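Local coordinates for zinc-binding protein TroA (Treponema pallidum, PDB 1K0F) that binds zinc with high affinity and specificity in the periplasm and delivers it to the membrane permease of the TroABC import system, at residues A[197-202]-A[225-230]. Sequence-based numbering, arbitrary orientation.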
# COMPACT_ATOMS: atom_id res chain seq x y z
N HIS A 197 11.95 -2.75 23.83
CA HIS A 197 10.94 -3.59 24.49
C HIS A 197 10.00 -4.18 23.46
O HIS A 197 9.60 -5.33 23.55
CB HIS A 197 10.12 -2.77 25.49
CG HIS A 197 8.64 -2.99 25.38
ND1 HIS A 197 7.89 -2.50 24.33
CD2 HIS A 197 7.77 -3.64 26.19
CE1 HIS A 197 6.62 -2.85 24.50
NE2 HIS A 197 6.52 -3.53 25.62
N ASP A 198 9.63 -3.37 22.47
CA ASP A 198 8.73 -3.82 21.43
C ASP A 198 9.36 -4.94 20.58
O ASP A 198 8.74 -5.97 20.37
CB ASP A 198 8.33 -2.64 20.55
CG ASP A 198 7.34 -1.72 21.24
OD1 ASP A 198 6.26 -2.20 21.65
OD2 ASP A 198 7.63 -0.51 21.37
N MET A 199 10.59 -4.74 20.10
CA MET A 199 11.26 -5.76 19.28
C MET A 199 11.44 -7.03 20.09
O MET A 199 11.23 -8.13 19.59
CB MET A 199 12.63 -5.28 18.81
CG MET A 199 13.44 -6.36 18.12
SD MET A 199 14.97 -5.77 17.37
CE MET A 199 14.36 -4.48 16.27
N GLN A 200 11.86 -6.85 21.33
CA GLN A 200 12.06 -7.95 22.26
C GLN A 200 10.86 -8.88 22.24
O GLN A 200 10.96 -10.06 21.93
CB GLN A 200 12.24 -7.40 23.67
CG GLN A 200 13.41 -7.97 24.41
CD GLN A 200 14.72 -7.55 23.79
OE1 GLN A 200 15.35 -8.32 23.06
NE2 GLN A 200 15.15 -6.33 24.09
N GLU A 201 9.71 -8.32 22.59
CA GLU A 201 8.46 -9.07 22.63
C GLU A 201 8.21 -9.76 21.30
O GLU A 201 8.01 -10.97 21.25
CB GLU A 201 7.30 -8.13 22.97
CG GLU A 201 7.59 -7.23 24.17
CD GLU A 201 6.34 -6.65 24.81
OE1 GLU A 201 5.95 -7.14 25.89
OE2 GLU A 201 5.76 -5.70 24.23
N LEU A 202 8.22 -8.99 20.22
CA LEU A 202 7.99 -9.54 18.90
C LEU A 202 8.97 -10.67 18.60
O LEU A 202 8.60 -11.68 18.00
CB LEU A 202 8.12 -8.46 17.84
CG LEU A 202 7.60 -8.88 16.47
CD1 LEU A 202 6.23 -9.51 16.62
CD2 LEU A 202 7.55 -7.67 15.56
N VAL A 225 14.19 -5.24 10.46
CA VAL A 225 13.64 -6.59 10.54
C VAL A 225 14.75 -7.63 10.73
O VAL A 225 14.61 -8.57 11.51
CB VAL A 225 12.81 -6.94 9.28
CG1 VAL A 225 12.80 -8.47 9.06
CG2 VAL A 225 11.39 -6.42 9.44
N GLU A 226 15.86 -7.47 10.00
CA GLU A 226 16.97 -8.40 10.11
C GLU A 226 17.47 -8.41 11.55
O GLU A 226 18.07 -9.39 11.99
CB GLU A 226 18.12 -7.99 9.21
CG GLU A 226 17.74 -7.83 7.77
CD GLU A 226 18.88 -8.17 6.84
OE1 GLU A 226 20.06 -7.92 7.20
OE2 GLU A 226 18.61 -8.72 5.75
N ALA A 227 17.24 -7.31 12.25
CA ALA A 227 17.67 -7.19 13.64
C ALA A 227 16.71 -7.99 14.49
O ALA A 227 17.09 -8.63 15.47
CB ALA A 227 17.66 -5.73 14.06
N LEU A 228 15.44 -7.95 14.10
CA LEU A 228 14.42 -8.70 14.80
C LEU A 228 14.78 -10.15 14.56
O LEU A 228 14.76 -10.96 15.46
CB LEU A 228 13.04 -8.39 14.23
CG LEU A 228 11.91 -9.37 14.54
CD1 LEU A 228 11.92 -9.77 16.01
CD2 LEU A 228 10.58 -8.72 14.16
N ARG A 229 15.13 -10.44 13.32
CA ARG A 229 15.51 -11.79 12.93
C ARG A 229 16.58 -12.35 13.87
O ARG A 229 16.48 -13.50 14.32
CB ARG A 229 16.02 -11.80 11.49
CG ARG A 229 15.84 -13.11 10.78
CD ARG A 229 17.09 -13.96 10.85
NE ARG A 229 18.29 -13.14 10.96
CZ ARG A 229 18.63 -12.19 10.10
NH1 ARG A 229 17.85 -11.93 9.06
NH2 ARG A 229 19.74 -11.49 10.26
N ASP A 230 17.60 -11.54 14.16
CA ASP A 230 18.69 -11.94 15.06
C ASP A 230 18.20 -12.07 16.49
O ASP A 230 18.66 -12.93 17.23
CB ASP A 230 19.81 -10.92 15.02
CG ASP A 230 20.34 -10.74 13.64
OD1 ASP A 230 20.09 -11.63 12.80
OD2 ASP A 230 21.00 -9.71 13.41
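Two consecutive helices of the C-terminal lobe, 196-208 and 225-233, meet here through M199 and L202 on one and A227 and L228 on the other. The junction illustrates how helices can be joined by van der Waals packing, apolar side chains lying against one another and against backbone; no hydrogen bond joins the segments. Their local axes approach to 9.6 Å at a signed angle of -55°, the CA atoms of M199 and L228 being the nearest pair, 6.2 Å apart.

M199 reaches across lengthwise. With CG anti to the backbone N (chi1 172°) and the next torsion also extended, its sulfur arrives over the backbone of the second helix, M199 SD lying 3.9 Å from L228 CA. A bend at the third torsion (-56°) turns the methyl alongside that helix rather than into it, leaving M199 CE 4.2 Å from A227 CB.

The helices flank strand 213-217 in sequence and strand 240-245 follows the second, as in the alternating beta-alpha lobes of this family. Deeper in, the leucines cross nearly at right angles and meet methyl to methyl, L202 CD2 being 3.5 Å from L228 CD2. The other branch of L228 turns to the first helix's backbone, with L228 CD1 4.0 Å from M199 O. L185, in a loop, touches M199, L202 and L228. The L202 side chain lies about 9 Å from that of H168, a zinc-binding residue whose site is empty here.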